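Local coordinates for exported protein (Bacteroides fragilis, PDB 4JX0) that is of unknown function but pairs a BT_3987-like N-terminal domain with a magnesium-binding F5/8 type C domain that may recognise a ligand, at residues 220-230 / 309-317; 241-252 / 297-306. One frame throughout, in Å; residues are numbered along the deposited sequence.

Contact 1 (220-230 / 309-317); sequences YTSNANNYLTI and FSVDVNEVT. With MG (magnesium ion), chain D.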
loop_
_atom_site.group_PDB
_atom_site.type_symbol
_atom_site.label_atom_id
_atom_site.label_comp_id
_atom_site.label_asym_id
_atom_site.label_seq_id
_atom_site.Cartn_x
_atom_site.Cartn_y
_atom_site.Cartn_z
ATOM N N TYR A 220 -15.046 2.267 -20.816
ATOM C CA TYR A 220 -13.668 2.293 -20.343
ATOM C C TYR A 220 -13.562 3.231 -19.147
ATOM O O TYR A 220 -14.412 4.107 -18.975
ATOM C CB TYR A 220 -12.690 2.704 -21.461
ATOM C CG TYR A 220 -12.996 4.028 -22.123
ATOM C CD1 TYR A 220 -13.878 4.104 -23.190
ATOM C CD2 TYR A 220 -12.341 5.192 -21.737
ATOM C CE1 TYR A 220 -14.146 5.313 -23.825
ATOM C CE2 TYR A 220 -12.570 6.402 -22.387
ATOM C CZ TYR A 220 -13.489 6.462 -23.424
ATOM O OH TYR A 220 -13.786 7.643 -24.068
ATOM N N THR A 221 -12.555 3.021 -18.300
ATOM C CA THR A 221 -12.337 3.857 -17.122
ATOM C C THR A 221 -11.458 5.035 -17.501
ATOM O O THR A 221 -10.800 5.004 -18.540
ATOM C CB THR A 221 -11.714 3.027 -15.975
ATOM O OG1 THR A 221 -10.409 2.576 -16.328
ATOM C CG2 THR A 221 -12.562 1.838 -15.595
ATOM N N SER A 222 -11.482 6.088 -16.673
ATOM C CA SER A 222 -10.644 7.281 -16.838
ATOM C C SER A 222 -9.727 7.542 -15.617
ATOM O O SER A 222 -8.836 8.375 -15.728
ATOM C CB SER A 222 -11.512 8.501 -17.094
ATOM O OG SER A 222 -12.280 8.307 -18.268
ATOM N N ASN A 223 -9.913 6.850 -14.474
ATOM C CA ASN A 223 -9.045 7.042 -13.306
ATOM C C ASN A 223 -9.122 5.824 -12.379
ATOM O O ASN A 223 -9.977 4.958 -12.568
ATOM C CB ASN A 223 -9.382 8.344 -12.543
ATOM C CG ASN A 223 -10.814 8.479 -12.083
ATOM O OD1 ASN A 223 -11.336 7.637 -11.351
ATOM N ND2 ASN A 223 -11.466 9.581 -12.421
ATOM N N ALA A 224 -8.221 5.768 -11.383
ATOM C CA ALA A 224 -8.154 4.677 -10.411
ATOM C C ALA A 224 -9.405 4.572 -9.528
ATOM O O ALA A 224 -9.639 3.497 -8.964
ATOM C CB ALA A 224 -6.935 4.846 -9.525
ATOM N N ASN A 225 -10.193 5.663 -9.378
ATOM C CA ASN A 225 -11.398 5.631 -8.542
ATOM C C ASN A 225 -12.601 5.042 -9.265
ATOM O O ASN A 225 -13.594 4.758 -8.602
ATOM C CB ASN A 225 -11.748 7.024 -8.014
ATOM C CG ASN A 225 -10.677 7.597 -7.114
ATOM O OD1 ASN A 225 -10.101 6.897 -6.267
ATOM N ND2 ASN A 225 -10.392 8.887 -7.263
ATOM N N ASN A 226 -12.538 4.843 -10.597
ATOM C CA ASN A 226 -13.658 4.228 -11.316
ATOM C C ASN A 226 -13.730 2.746 -11.002
ATOM O O ASN A 226 -12.708 2.131 -10.678
ATOM C CB ASN A 226 -13.550 4.403 -12.831
ATOM C CG ASN A 226 -13.500 5.818 -13.327
ATOM O OD1 ASN A 226 -12.622 6.180 -14.111
ATOM N ND2 ASN A 226 -14.464 6.635 -12.957
ATOM N N TYR A 227 -14.933 2.176 -11.111
ATOM C CA TYR A 227 -15.161 0.756 -10.860
ATOM C C TYR A 227 -16.176 0.185 -11.849
ATOM O O TYR A 227 -16.895 0.931 -12.523
ATOM C CB TYR A 227 -15.655 0.531 -9.413
ATOM C CG TYR A 227 -16.976 1.211 -9.102
ATOM C CD1 TYR A 227 -18.189 0.588 -9.379
ATOM C CD2 TYR A 227 -17.011 2.488 -8.553
ATOM C CE1 TYR A 227 -19.405 1.217 -9.110
ATOM C CE2 TYR A 227 -18.220 3.119 -8.266
ATOM C CZ TYR A 227 -19.418 2.485 -8.557
ATOM O OH TYR A 227 -20.632 3.088 -8.299
ATOM N N LEU A 228 -16.252 -1.152 -11.886
ATOM C CA LEU A 228 -17.208 -1.900 -12.695
ATOM C C LEU A 228 -17.807 -2.990 -11.832
ATOM O O LEU A 228 -17.061 -3.872 -11.403
ATOM C CB LEU A 228 -16.511 -2.495 -13.923
ATOM C CG LEU A 228 -17.320 -3.471 -14.787
ATOM C CD1 LEU A 228 -18.576 -2.812 -15.353
ATOM C CD2 LEU A 228 -16.465 -4.028 -15.893
ATOM N N THR A 229 -19.129 -2.934 -11.562
ATOM C CA THR A 229 -19.806 -3.933 -10.737
ATOM C C THR A 229 -20.567 -4.914 -11.607
ATOM O O THR A 229 -21.285 -4.503 -12.508
ATOM C CB THR A 229 -20.757 -3.286 -9.724
ATOM O OG1 THR A 229 -20.112 -2.183 -9.107
ATOM C CG2 THR A 229 -21.197 -4.252 -8.637
ATOM N N ILE A 230 -20.410 -6.210 -11.321
ATOM C CA ILE A 230 -21.099 -7.319 -11.984
ATOM C C ILE A 230 -22.180 -7.732 -11.018
ATOM O O ILE A 230 -21.847 -8.077 -9.887
ATOM C CB ILE A 230 -20.116 -8.495 -12.304
ATOM C CG1 ILE A 230 -19.300 -8.220 -13.581
ATOM C CG2 ILE A 230 -20.862 -9.831 -12.437
ATOM C CD1 ILE A 230 -18.464 -7.009 -13.540
ATOM N N PHE A 309 -4.172 4.537 -15.514
ATOM C CA PHE A 309 -5.388 3.958 -14.926
ATOM C C PHE A 309 -6.617 4.204 -15.812
ATOM O O PHE A 309 -7.588 4.842 -15.399
ATOM C CB PHE A 309 -5.617 4.486 -13.499
ATOM C CG PHE A 309 -4.640 3.863 -12.538
ATOM C CD1 PHE A 309 -3.353 4.365 -12.413
ATOM C CD2 PHE A 309 -4.954 2.685 -11.872
ATOM C CE1 PHE A 309 -2.421 3.740 -11.586
ATOM C CE2 PHE A 309 -4.032 2.080 -11.027
ATOM C CZ PHE A 309 -2.764 2.598 -10.909
ATOM N N SER A 310 -6.576 3.634 -17.020
ATOM C CA SER A 310 -7.655 3.679 -17.996
ATOM C C SER A 310 -7.621 2.387 -18.783
ATOM O O SER A 310 -6.637 2.155 -19.479
ATOM C CB SER A 310 -7.501 4.880 -18.921
ATOM O OG SER A 310 -8.462 4.852 -19.964
ATOM N N VAL A 311 -8.635 1.524 -18.633
ATOM C CA VAL A 311 -8.687 0.243 -19.333
ATOM C C VAL A 311 -10.003 0.120 -20.092
ATOM O O VAL A 311 -11.024 0.644 -19.651
ATOM C CB VAL A 311 -8.485 -0.976 -18.378
ATOM C CG1 VAL A 311 -7.343 -0.733 -17.400
ATOM C CG2 VAL A 311 -9.761 -1.333 -17.627
ATOM N N ASP A 312 -9.975 -0.645 -21.191
ATOM C CA ASP A 312 -11.145 -0.989 -21.990
ATOM C C ASP A 312 -11.714 -2.291 -21.503
ATOM O O ASP A 312 -10.945 -3.200 -21.222
ATOM C CB ASP A 312 -10.771 -1.181 -23.479
ATOM C CG ASP A 312 -10.551 0.055 -24.310
ATOM O OD1 ASP A 312 -10.672 1.166 -23.763
ATOM O OD2 ASP A 312 -10.231 -0.089 -25.514
ATOM N N VAL A 313 -13.039 -2.412 -21.431
ATOM C CA VAL A 313 -13.701 -3.683 -21.154
ATOM C C VAL A 313 -14.764 -3.757 -22.242
ATOM O O VAL A 313 -15.683 -2.947 -22.263
ATOM C CB VAL A 313 -14.210 -3.888 -19.710
ATOM C CG1 VAL A 313 -14.776 -5.291 -19.535
ATOM C CG2 VAL A 313 -13.073 -3.680 -18.711
ATOM N N ASN A 314 -14.522 -4.616 -23.237
ATOM C CA ASN A 314 -15.346 -4.778 -24.434
ATOM C C ASN A 314 -16.456 -5.808 -24.255
ATOM O O ASN A 314 -17.459 -5.751 -24.972
ATOM C CB ASN A 314 -14.450 -5.208 -25.599
ATOM C CG ASN A 314 -13.308 -4.262 -25.870
ATOM O OD1 ASN A 314 -13.296 -3.125 -25.403
ATOM N ND2 ASN A 314 -12.304 -4.722 -26.604
ATOM N N GLU A 315 -16.258 -6.777 -23.342
ATOM C CA GLU A 315 -17.212 -7.850 -23.068
ATOM C C GLU A 315 -16.842 -8.511 -21.740
ATOM O O GLU A 315 -15.657 -8.654 -21.460
ATOM C CB GLU A 315 -17.177 -8.871 -24.223
ATOM C CG GLU A 315 -18.203 -9.982 -24.151
ATOM C CD GLU A 315 -19.618 -9.656 -24.578
ATOM O OE1 GLU A 315 -19.905 -8.486 -24.923
ATOM O OE2 GLU A 315 -20.448 -10.595 -24.567
ATOM N N VAL A 316 -17.838 -8.890 -20.918
ATOM C CA VAL A 316 -17.629 -9.558 -19.623
ATOM C C VAL A 316 -18.355 -10.893 -19.669
ATOM O O VAL A 316 -19.539 -10.923 -20.015
ATOM C CB VAL A 316 -18.108 -8.694 -18.427
ATOM C CG1 VAL A 316 -17.912 -9.428 -17.106
ATOM C CG2 VAL A 316 -17.394 -7.348 -18.395
ATOM N N THR A 317 -17.650 -11.990 -19.328
ATOM C CA THR A 317 -18.211 -13.346 -19.300
ATOM C C THR A 317 -17.860 -13.982 -17.970
ATOM O O THR A 317 -16.688 -14.004 -17.624
ATOM C CB THR A 317 -17.664 -14.181 -20.475
ATOM O OG1 THR A 317 -17.697 -13.406 -21.681
ATOM C CG2 THR A 317 -18.406 -15.486 -20.664
HETATM MG MG MG D . -19.217 -6.488 -26.023
HETATM O O HOH W 1 -18.702 -4.604 -26.978
#
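With chi1 of Thr221 at 65°, OG1 sits between its own backbone N and carbonyl carbon and faces the chain at Val311; Ser310 swings OG to the far side from its backbone N (chi1 174°), which carries the hydroxyl to the carbonyl of Thr221. Three hydrogen bonds follow. Thr221 N donates to Val311 O at 3.1 Å, Val311 N returns a fairly straight bond (160° at the hydrogen) to Thr221 OG1, and Ser310 OG gives its proton to Thr221 O at 2.7 Å. The threonine hydroxyl thus stands in for a backbone carbonyl just where the antiparallel pairing of Tyr220 with Asp312 gives out. Within that pair the two side chains lie side by side and point the same way, Asp312 OD1 lying 3.4 Å from Tyr220 CB, while Asp312 OD2 is bonded to Asn246. In the turn 223-226, where Asn226 OD1 accepts from Ser222 N and Asn223 N on opposite faces of its amide plane, Ala224 CB rests against Phe309 CD2 at 3.8 Å. Leu228 CD2 reaches both Val313 and Val316, and Ile230 packs on Val316 alone of the two, CG1 to CG1 at 4.0 Å. Next to this apolar layer, Asn314 O and Glu315 OE1 bind magnesium with Ser208, Asp211, Asn213 and water. Polar bonds at one end and aliphatic packing at the other thus hold both sides of the segment carrying these two ligands.

Contact 2 (241-252 / 297-306); sequences FRLDTNTSPSGS and VRFENMMAFN
Phe241 and Phe299 meet in a T-shaped (edge-to-face) pair: the edge of Phe299 is directed at the face of Phe241, with centroids 5.6 Å apart and planes at 86°. The leading atom is Phe299 CZ, 3.8 Å from Phe241 CD1. Both phenylalanines place CG beside the backbone N and opposite the carbonyl carbon (chi1 near -60° in each), and both rings enter the space between strands 241-244 and 297-300, whose axes are 11.8 Å apart and inclined at 43°. At that separation the strands meet through side chains, as two layers of a sandwich. Val297 comes from the opposing layer to the edge of the Phe241 ring, its CG2 3.7 Å from Phe241 CZ. Leu243 CD2 lies over the centre of one face of Phe299, 4.3 Å above the plane, and the same CD2 also touches CE of Met302, a selenomethionine, at 4.0 Å.

Farther along, the two segments close in at Gly251, the last residue of a type I turn from Ser248. Its phi is positive, and the absence of a side chain lets Phe305 CB come within 3.9 Å of Gly251 CA. Gly251 O accepts a weak bond from Asn306 N at 3.4 Å, and Ala304 CB lies near the same oxygen. The Asn306 amide reaches on to Ser252, its ND2 against Ser252 CB, while OD1 is engaged by Arg308 N. Between the strands cohesion is therefore apolar and aromatic, whereas around Gly251 and Asn306 it rests on close backbone approach and one weak hydrogen bond.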
loop_
_atom_site.group_PDB
_atom_site.type_symbol
_atom_site.label_atom_id
_atom_site.label_comp_id
_atom_site.label_asym_id
_atom_site.label_seq_id
_atom_site.Cartn_x
_atom_site.Cartn_y
_atom_site.Cartn_z
ATOM N N PHE A 241 -13.788 -14.882 -14.371
ATOM C CA PHE A 241 -14.305 -14.046 -15.459
ATOM C C PHE A 241 -13.359 -13.931 -16.632
ATOM O O PHE A 241 -12.153 -14.064 -16.465
ATOM C CB PHE A 241 -14.569 -12.619 -14.954
ATOM C CG PHE A 241 -15.570 -12.529 -13.831
ATOM C CD1 PHE A 241 -15.170 -12.662 -12.508
ATOM C CD2 PHE A 241 -16.919 -12.369 -14.096
ATOM C CE1 PHE A 241 -16.099 -12.610 -11.475
ATOM C CE2 PHE A 241 -17.848 -12.336 -13.059
ATOM C CZ PHE A 241 -17.432 -12.445 -11.756
ATOM N N ARG A 242 -13.917 -13.618 -17.814
ATOM C CA ARG A 242 -13.198 -13.322 -19.056
ATOM C C ARG A 242 -13.549 -11.890 -19.393
ATOM O O ARG A 242 -14.705 -11.611 -19.721
ATOM C CB ARG A 242 -13.592 -14.292 -20.186
ATOM C CG ARG A 242 -13.079 -13.971 -21.614
ATOM C CD ARG A 242 -14.060 -14.432 -22.695
ATOM N NE ARG A 242 -13.442 -15.243 -23.760
ATOM C CZ ARG A 242 -13.029 -14.803 -24.954
ATOM N NH1 ARG A 242 -13.127 -13.516 -25.273
ATOM N NH2 ARG A 242 -12.508 -15.650 -25.834
ATOM N N LEU A 243 -12.585 -10.979 -19.255
ATOM C CA LEU A 243 -12.765 -9.561 -19.558
ATOM C C LEU A 243 -12.042 -9.241 -20.864
ATOM O O LEU A 243 -10.810 -9.254 -20.891
ATOM C CB LEU A 243 -12.221 -8.672 -18.415
ATOM C CG LEU A 243 -13.187 -8.351 -17.287
ATOM C CD1 LEU A 243 -13.605 -9.595 -16.554
ATOM C CD2 LEU A 243 -12.569 -7.353 -16.323
ATOM N N ASP A 244 -12.784 -8.981 -21.946
ATOM C CA ASP A 244 -12.160 -8.608 -23.213
ATOM C C ASP A 244 -11.694 -7.188 -23.103
ATOM O O ASP A 244 -12.476 -6.324 -22.726
ATOM C CB ASP A 244 -13.108 -8.775 -24.398
ATOM C CG ASP A 244 -13.265 -10.221 -24.752
ATOM O OD1 ASP A 244 -13.915 -10.953 -23.968
ATOM O OD2 ASP A 244 -12.622 -10.665 -25.738
ATOM N N THR A 245 -10.432 -6.946 -23.409
ATOM C CA THR A 245 -9.826 -5.638 -23.260
ATOM C C THR A 245 -9.097 -5.269 -24.550
ATOM O O THR A 245 -9.176 -5.994 -25.542
ATOM C CB THR A 245 -8.936 -5.667 -22.002
ATOM O OG1 THR A 245 -8.548 -4.341 -21.651
ATOM C CG2 THR A 245 -7.710 -6.559 -22.146
ATOM N N ASN A 246 -8.424 -4.122 -24.542
ATOM C CA ASN A 246 -7.723 -3.613 -25.715
ATOM C C ASN A 246 -6.560 -4.523 -26.111
ATOM O O ASN A 246 -5.954 -5.145 -25.242
ATOM C CB ASN A 246 -7.202 -2.205 -25.438
ATOM C CG ASN A 246 -6.960 -1.414 -26.685
ATOM O OD1 ASN A 246 -6.002 -1.656 -27.413
ATOM N ND2 ASN A 246 -7.840 -0.474 -26.986
ATOM N N THR A 247 -6.222 -4.569 -27.416
ATOM C CA THR A 247 -5.115 -5.386 -27.943
ATOM C C THR A 247 -3.902 -4.531 -28.348
ATOM O O THR A 247 -3.102 -4.977 -29.168
ATOM C CB THR A 247 -5.595 -6.173 -29.175
ATOM O OG1 THR A 247 -5.989 -5.251 -30.195
ATOM C CG2 THR A 247 -6.704 -7.151 -28.858
ATOM N N SER A 248 -3.748 -3.322 -27.793
ATOM C CA SER A 248 -2.649 -2.439 -28.182
ATOM C C SER A 248 -1.263 -3.056 -27.968
ATOM O O SER A 248 -0.978 -3.473 -26.849
ATOM C CB SER A 248 -2.710 -1.133 -27.396
ATOM O OG SER A 248 -1.724 -0.212 -27.838
ATOM N N PRO A 249 -0.345 -3.008 -28.961
ATOM C CA PRO A 249 1.032 -3.480 -28.719
ATOM C C PRO A 249 1.768 -2.682 -27.640
ATOM O O PRO A 249 2.690 -3.217 -27.045
ATOM C CB PRO A 249 1.722 -3.294 -30.077
ATOM C CG PRO A 249 0.643 -3.134 -31.061
ATOM C CD PRO A 249 -0.491 -2.498 -30.338
ATOM N N SER A 250 1.395 -1.402 -27.419
ATOM C CA SER A 250 1.985 -0.537 -26.378
ATOM C C SER A 250 1.349 -0.782 -24.998
ATOM O O SER A 250 1.847 -0.282 -23.988
ATOM C CB SER A 250 1.807 0.936 -26.748
ATOM O OG SER A 250 0.471 1.380 -26.562
ATOM N N GLY A 251 0.213 -1.467 -24.988
ATOM C CA GLY A 251 -0.529 -1.764 -23.781
ATOM C C GLY A 251 -1.513 -0.691 -23.373
ATOM O O GLY A 251 -2.047 -0.772 -22.265
ATOM N N SER A 252 -1.812 0.298 -24.263
ATOM C CA SER A 252 -2.780 1.347 -23.920
ATOM C C SER A 252 -4.185 0.773 -23.884
ATOM O O SER A 252 -4.588 0.067 -24.808
ATOM C CB SER A 252 -2.715 2.523 -24.888
ATOM O OG SER A 252 -2.898 2.085 -26.222
ATOM N N VAL A 297 -19.735 -8.841 -7.891
ATOM C CA VAL A 297 -18.268 -8.750 -7.972
ATOM C C VAL A 297 -17.955 -7.358 -8.524
ATOM O O VAL A 297 -18.605 -6.938 -9.479
ATOM C CB VAL A 297 -17.638 -9.881 -8.827
ATOM C CG1 VAL A 297 -16.124 -9.715 -8.933
ATOM C CG2 VAL A 297 -17.987 -11.247 -8.252
ATOM N N ARG A 298 -17.005 -6.632 -7.917
ATOM C CA ARG A 298 -16.653 -5.268 -8.317
ATOM C C ARG A 298 -15.159 -5.153 -8.572
ATOM O O ARG A 298 -14.348 -5.435 -7.688
ATOM C CB ARG A 298 -17.095 -4.255 -7.233
ATOM C CG ARG A 298 -16.796 -2.783 -7.535
ATOM C CD ARG A 298 -17.287 -1.881 -6.421
ATOM N NE ARG A 298 -18.750 -1.817 -6.392
ATOM C CZ ARG A 298 -19.471 -1.151 -5.491
ATOM N NH1 ARG A 298 -18.871 -0.473 -4.515
ATOM N NH2 ARG A 298 -20.800 -1.160 -5.558
ATOM N N PHE A 299 -14.799 -4.686 -9.768
ATOM C CA PHE A 299 -13.411 -4.496 -10.163
ATOM C C PHE A 299 -13.032 -3.057 -9.888
ATOM O O PHE A 299 -13.740 -2.158 -10.342
ATOM C CB PHE A 299 -13.230 -4.840 -11.642
ATOM C CG PHE A 299 -13.564 -6.279 -11.938
ATOM C CD1 PHE A 299 -12.688 -7.296 -11.590
ATOM C CD2 PHE A 299 -14.746 -6.619 -12.578
ATOM C CE1 PHE A 299 -12.992 -8.624 -11.869
ATOM C CE2 PHE A 299 -15.053 -7.951 -12.841
ATOM C CZ PHE A 299 -14.179 -8.944 -12.479
ATOM N N GLU A 300 -11.955 -2.835 -9.118
ATOM C CA GLU A 300 -11.488 -1.499 -8.739
ATOM C C GLU A 300 -10.010 -1.329 -9.070
ATOM O O GLU A 300 -9.311 -2.308 -9.307
ATOM C CB GLU A 300 -11.689 -1.275 -7.225
ATOM C CG GLU A 300 -13.107 -1.484 -6.730
ATOM C CD GLU A 300 -13.282 -1.310 -5.234
ATOM O OE1 GLU A 300 -12.339 -1.645 -4.482
ATOM O OE2 GLU A 300 -14.381 -0.883 -4.812
ATOM N N ASN A 301 -9.537 -0.073 -9.077
ATOM C CA ASN A 301 -8.136 0.265 -9.320
ATOM C C ASN A 301 -7.611 -0.430 -10.596
ATOM O O ASN A 301 -6.534 -1.039 -10.605
ATOM C CB ASN A 301 -7.330 -0.138 -8.078
ATOM C CG ASN A 301 -5.977 0.506 -7.996
ATOM O OD1 ASN A 301 -5.829 1.710 -8.211
ATOM N ND2 ASN A 301 -4.954 -0.281 -7.699
HETATM N N MSE A 302 -8.380 -0.313 -11.684
HETATM C CA MSE A 302 -8.049 -0.985 -12.942
HETATM C C MSE A 302 -6.957 -0.229 -13.689
HETATM O O MSE A 302 -7.190 0.895 -14.150
HETATM C CB MSE A 302 -9.293 -1.144 -13.818
HETATM C CG MSE A 302 -10.453 -1.815 -13.097
HETATM SE SE MSE A 302 -11.989 -2.021 -14.229
HETATM C CE MSE A 302 -11.543 -3.734 -15.010
HETATM N N MSE A 303 -5.763 -0.849 -13.789
HETATM C CA MSE A 303 -4.592 -0.301 -14.471
HETATM C C MSE A 303 -4.282 -1.042 -15.764
HETATM O O MSE A 303 -4.353 -2.273 -15.803
HETATM C CB MSE A 303 -3.363 -0.394 -13.571
HETATM C CG MSE A 303 -2.269 0.572 -13.973
HETATM SE SE MSE A 303 -0.604 0.194 -13.109
HETATM C CE MSE A 303 -0.013 -1.334 -14.125
ATOM N N ALA A 304 -3.864 -0.289 -16.802
ATOM C CA ALA A 304 -3.466 -0.849 -18.091
ATOM C C ALA A 304 -1.981 -1.241 -18.072
ATOM O O ALA A 304 -1.263 -0.855 -17.151
ATOM C CB ALA A 304 -3.724 0.159 -19.198
ATOM N N PHE A 305 -1.507 -1.981 -19.090
ATOM C CA PHE A 305 -0.080 -2.357 -19.178
ATOM C C PHE A 305 0.842 -1.136 -19.382
ATOM O O PHE A 305 2.011 -1.201 -19.007
ATOM C CB PHE A 305 0.171 -3.346 -20.317
ATOM C CG PHE A 305 0.046 -4.790 -19.917
ATOM C CD1 PHE A 305 -1.192 -5.410 -19.870
ATOM C CD2 PHE A 305 1.172 -5.554 -19.652
ATOM C CE1 PHE A 305 -1.301 -6.768 -19.568
ATOM C CE2 PHE A 305 1.057 -6.900 -19.299
ATOM C CZ PHE A 305 -0.177 -7.502 -19.280
ATOM N N ASN A 306 0.333 -0.033 -19.961
ATOM C CA ASN A 306 1.154 1.157 -20.156
ATOM C C ASN A 306 1.293 1.985 -18.845
ATOM O O ASN A 306 1.918 3.043 -18.876
ATOM C CB ASN A 306 0.620 2.021 -21.314
ATOM C CG ASN A 306 -0.671 2.759 -21.084
ATOM O OD1 ASN A 306 -1.391 2.535 -20.110
ATOM N ND2 ASN A 306 -1.019 3.628 -22.023
#

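Passing from the N-terminal domain into the magnesium-binding one, the chain first lays down 220-230, then 241-252, then 297-306, and lastly 309-317. Contact 2 closes the inner loop and contact 1 the outer, so one nests within the other without crossing. Strands 227-232 and 296-304 are neighbours in one sheet, joined by the bond from Ile230 N to Val297 O; strands 235-244 and 312-319 are neighbours in the opposing sheet. Both contacts therefore span the same two layers of the sandwich. They also touch where Asp312 O meets Thr245 OG1 and where Phe309 packs on Asn301, which links 309-317 to the end of strand 235-244 and to the corner of 296-304.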